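Local coordinates for possible atls1-like light-inducible protein (Prochlorococcus marinus, PDB 2XCZ) that belongs to the macrophage migration inhibitory factor (MIF) family and assembles as a trimer of small alpha/beta subunits, at residues Ser25-Leu30 with Ser77-Gly82. Residues are numbered along the deposited sequence; the frame is centred on the assembly and turned at random.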
ATOM      1  N   SER A  25      14.078   7.952 -13.501  1.00 14.68           N
ATOM      2  CA  SER A  25      14.519   8.007 -14.905  1.00 15.67           C
ATOM      3  C   SER A  25      14.734   6.614 -15.517  1.00 15.16           C
ATOM      4  O   SER A  25      14.326   6.370 -16.652  1.00 14.71           O
ATOM      5  CB  SER A  25      15.769   8.867 -15.058  1.00 15.98           C
ATOM      6  OG  SER A  25      16.684   8.573 -14.028  1.00 20.05           O
ATOM      7  N   LYS A  26      15.357   5.717 -14.751  1.00 15.08           N
ATOM      8  CA  LYS A  26      15.566   4.333 -15.185  1.00 14.84           C
ATOM      9  C   LYS A  26      14.257   3.610 -15.463  1.00 14.87           C
ATOM     10  O   LYS A  26      14.119   2.929 -16.491  1.00 14.40           O
ATOM     11  CB  LYS A  26      16.409   3.563 -14.163  1.00 15.50           C
ATOM     12  CG  LYS A  26      17.832   4.130 -14.079  1.00 17.76           C
ATOM     13  CD  LYS A  26      18.770   3.286 -13.249  1.00 21.03           C
ATOM     14  CE  LYS A  26      20.206   3.652 -13.606  1.00 23.33           C
ATOM     15  NZ  LYS A  26      21.181   2.898 -12.784  1.00 25.81           N
ATOM     16  N   LEU A  27      13.294   3.772 -14.554  1.00 13.49           N
ATOM     17  CA  LEU A  27      11.982   3.165 -14.742  1.00 13.69           C
ATOM     18  C   LEU A  27      11.222   3.745 -15.938  1.00 13.46           C
ATOM     19  O   LEU A  27      10.574   3.006 -16.684  1.00 13.90           O
ATOM     20  CB  LEU A  27      11.145   3.192 -13.449  1.00 13.32           C
ATOM     21  CG  LEU A  27       9.846   2.366 -13.502  1.00 13.58           C
ATOM     22  CD1 LEU A  27      10.135   0.859 -13.619  1.00 11.68           C
ATOM     23  CD2 LEU A  27       8.966   2.640 -12.282  1.00 13.89           C
ATOM     24  N   ALA A  28      11.305   5.058 -16.136  1.00 14.28           N
ATOM     25  CA  ALA A  28      10.665   5.671 -17.312  1.00 14.82           C
ATOM     26  C   ALA A  28      11.191   5.038 -18.610  1.00 15.06           C
ATOM     27  O   ALA A  28      10.416   4.662 -19.494  1.00 15.21           O
ATOM     28  CB  ALA A  28      10.884   7.171 -17.325  1.00 14.52           C
ATOM     29  N   GLU A  29      12.511   4.918 -18.702  1.00 15.90           N
ATOM     30  CA  GLU A  29      13.138   4.411 -19.905  1.00 17.31           C
ATOM     31  C   GLU A  29      12.751   2.960 -20.143  1.00 16.79           C
ATOM     32  O   GLU A  29      12.380   2.592 -21.260  1.00 17.56           O
ATOM     33  CB  GLU A  29      14.654   4.555 -19.839  1.00 17.73           C
ATOM     34  CG  GLU A  29      15.297   4.421 -21.215  1.00 22.54           C
ATOM     35  CD  GLU A  29      16.537   3.549 -21.223  1.00 27.05           C
ATOM     36  OE1 GLU A  29      16.969   3.083 -20.136  1.00 29.09           O
ATOM     37  OE2 GLU A  29      17.077   3.329 -22.332  1.00 27.88           O
ATOM     38  N   LEU A  30      12.812   2.139 -19.095  1.00 16.42           N
ATOM     39  CA  LEU A  30      12.479   0.725 -19.230  1.00 15.83           C
ATOM     40  C   LEU A  30      11.027   0.496 -19.649  1.00 16.11           C
ATOM     41  O   LEU A  30      10.745  -0.354 -20.510  1.00 16.26           O
ATOM     42  CB  LEU A  30      12.806  -0.052 -17.944  1.00 15.61           C
ATOM     43  CG  LEU A  30      12.474  -1.555 -17.917  1.00 16.16           C
ATOM     44  CD1 LEU A  30      13.115  -2.301 -19.103  1.00 16.80           C
ATOM     45  CD2 LEU A  30      12.895  -2.189 -16.590  1.00 15.53           C
ATOM     46  N   SER A  77      11.949  -6.121 -12.201  1.00 12.25           N
ATOM     47  CA  SER A  77      12.460  -6.690 -10.962  1.00 12.23           C
ATOM     48  C   SER A  77      13.994  -6.653 -10.937  1.00 12.56           C
ATOM     49  O   SER A  77      14.595  -6.315  -9.924  1.00 12.05           O
ATOM     50  CB  SER A  77      11.940  -8.113 -10.766  1.00 12.49           C
ATOM     51  OG  SER A  77      12.458  -8.656  -9.573  1.00 13.52           O
ATOM     52  N   GLU A  78      14.621  -6.973 -12.063  1.00 12.59           N
ATOM     53  CA  GLU A  78      16.077  -6.914 -12.122  1.00 13.93           C
ATOM     54  C   GLU A  78      16.572  -5.488 -11.840  1.00 13.65           C
ATOM     55  O   GLU A  78      17.471  -5.291 -11.013  1.00 13.04           O
ATOM     56  CB  GLU A  78      16.592  -7.450 -13.463  1.00 15.10           C
ATOM     57  CG  GLU A  78      18.116  -7.510 -13.583  1.00 19.69           C
ATOM     58  CD  GLU A  78      18.581  -7.863 -14.990  1.00 26.73           C
ATOM     59  OE1 GLU A  78      17.781  -7.743 -15.952  1.00 30.67           O
ATOM     60  OE2 GLU A  78      19.760  -8.258 -15.136  1.00 30.29           O
ATOM     61  N   LEU A  79      15.965  -4.505 -12.501  1.00 13.38           N
ATOM     62  CA  LEU A  79      16.297  -3.097 -12.282  1.00 13.25           C
ATOM     63  C   LEU A  79      16.120  -2.684 -10.825  1.00 12.83           C
ATOM     64  O   LEU A  79      17.041  -2.125 -10.198  1.00 12.62           O
ATOM     65  CB  LEU A  79      15.445  -2.188 -13.188  1.00 13.92           C
ATOM     66  CG  LEU A  79      15.398  -0.691 -12.830  1.00 15.30           C
ATOM     67  CD1 LEU A  79      16.755   0.008 -13.023  1.00 17.68           C
ATOM     68  CD2 LEU A  79      14.288   0.001 -13.630  1.00 17.18           C
ATOM     69  N   VAL A  80      14.928  -2.955 -10.298  1.00 11.46           N
ATOM     70  CA  VAL A  80      14.534  -2.486  -8.976  1.00 11.35           C
ATOM     71  C   VAL A  80      15.348  -3.161  -7.870  1.00 11.28           C
ATOM     72  O   VAL A  80      15.860  -2.483  -6.966  1.00 11.22           O
ATOM     73  CB  VAL A  80      13.015  -2.669  -8.757  1.00 10.96           C
ATOM     74  CG1 VAL A  80      12.618  -2.429  -7.301  1.00 10.99           C
ATOM     75  CG2 VAL A  80      12.256  -1.720  -9.679  1.00 10.16           C
ATOM     76  N   CYS A  81      15.477  -4.485  -7.940  1.00 11.15           N
ATOM     77  CA  CYS A  81      16.256  -5.220  -6.933  1.00 12.58           C
ATOM     78  C   CYS A  81      17.712  -4.777  -6.974  1.00 13.12           C
ATOM     79  O   CYS A  81      18.335  -4.584  -5.927  1.00 13.70           O
ATOM     80  CB  CYS A  81      16.150  -6.728  -7.125  1.00 12.19           C
ATOM     81  SG  CYS A  81      14.514  -7.371  -6.743  1.00 13.11           S
ATOM     82  N   GLY A  82      18.234  -4.582  -8.184  1.00 14.01           N
ATOM     83  CA  GLY A  82      19.616  -4.118  -8.346  1.00 14.27           C
ATOM     84  C   GLY A  82      19.853  -2.733  -7.765  1.00 14.51           C
ATOM     85  O   GLY A  82      20.844  -2.503  -7.043  1.00 14.84           O
TER
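L79 projects from helix 72-88 into a groove formed by K26, L27 and L30 of helix 16-31, a worked example of how one leucine can account for most of the contact between two facing helical turns. The setting is the MIF fold, in which these two antiparallel helices pack on the four-stranded sheet of the subunit. Locally their axes run at 173° to each other and come within 10.9 Å; L79 provides the largest share of the surface buried between the two segments, and no hydrogen bond joins them.

The two methyls of L79 divide the work. CG lies anti to the backbone N (chi1 164°), which carries the isobutyl fork across the gap with one branch toward K26 and the other toward L27 and L30. On the first branch, L79 CD1 rests 3.7 Å from K26 CB and 3.9 Å from K26 CD, so the aliphatic part of the lysine is what touches. The lysine chain runs at a slant to the leucine, extended beyond CG, and delivers its ammonium to a salt bridge with E22, one turn back on its own helix.

L30 approaches differently: it and L79 pass alongside each other in opposite senses, and their CD2 methyls meet at 3.9 Å. L30 also packs on E75 and V76, about one turn earlier on the opposite helix, and L27 shares V76. On the sheet side of the helices, L27 and V80 both reach I4 of strand 3-8, while S77 and C81 pack on I97 of strand 95-101 and on G111 of a neighbouring subunit, where S77 OG also hydrogen-bonds to S112 O. L27 touches the bridging leucine more loosely, its CD1 lying 4.2 Å from L79 CD2, and that same L79 methyl sits 4.0 Å from the backbone N of L27.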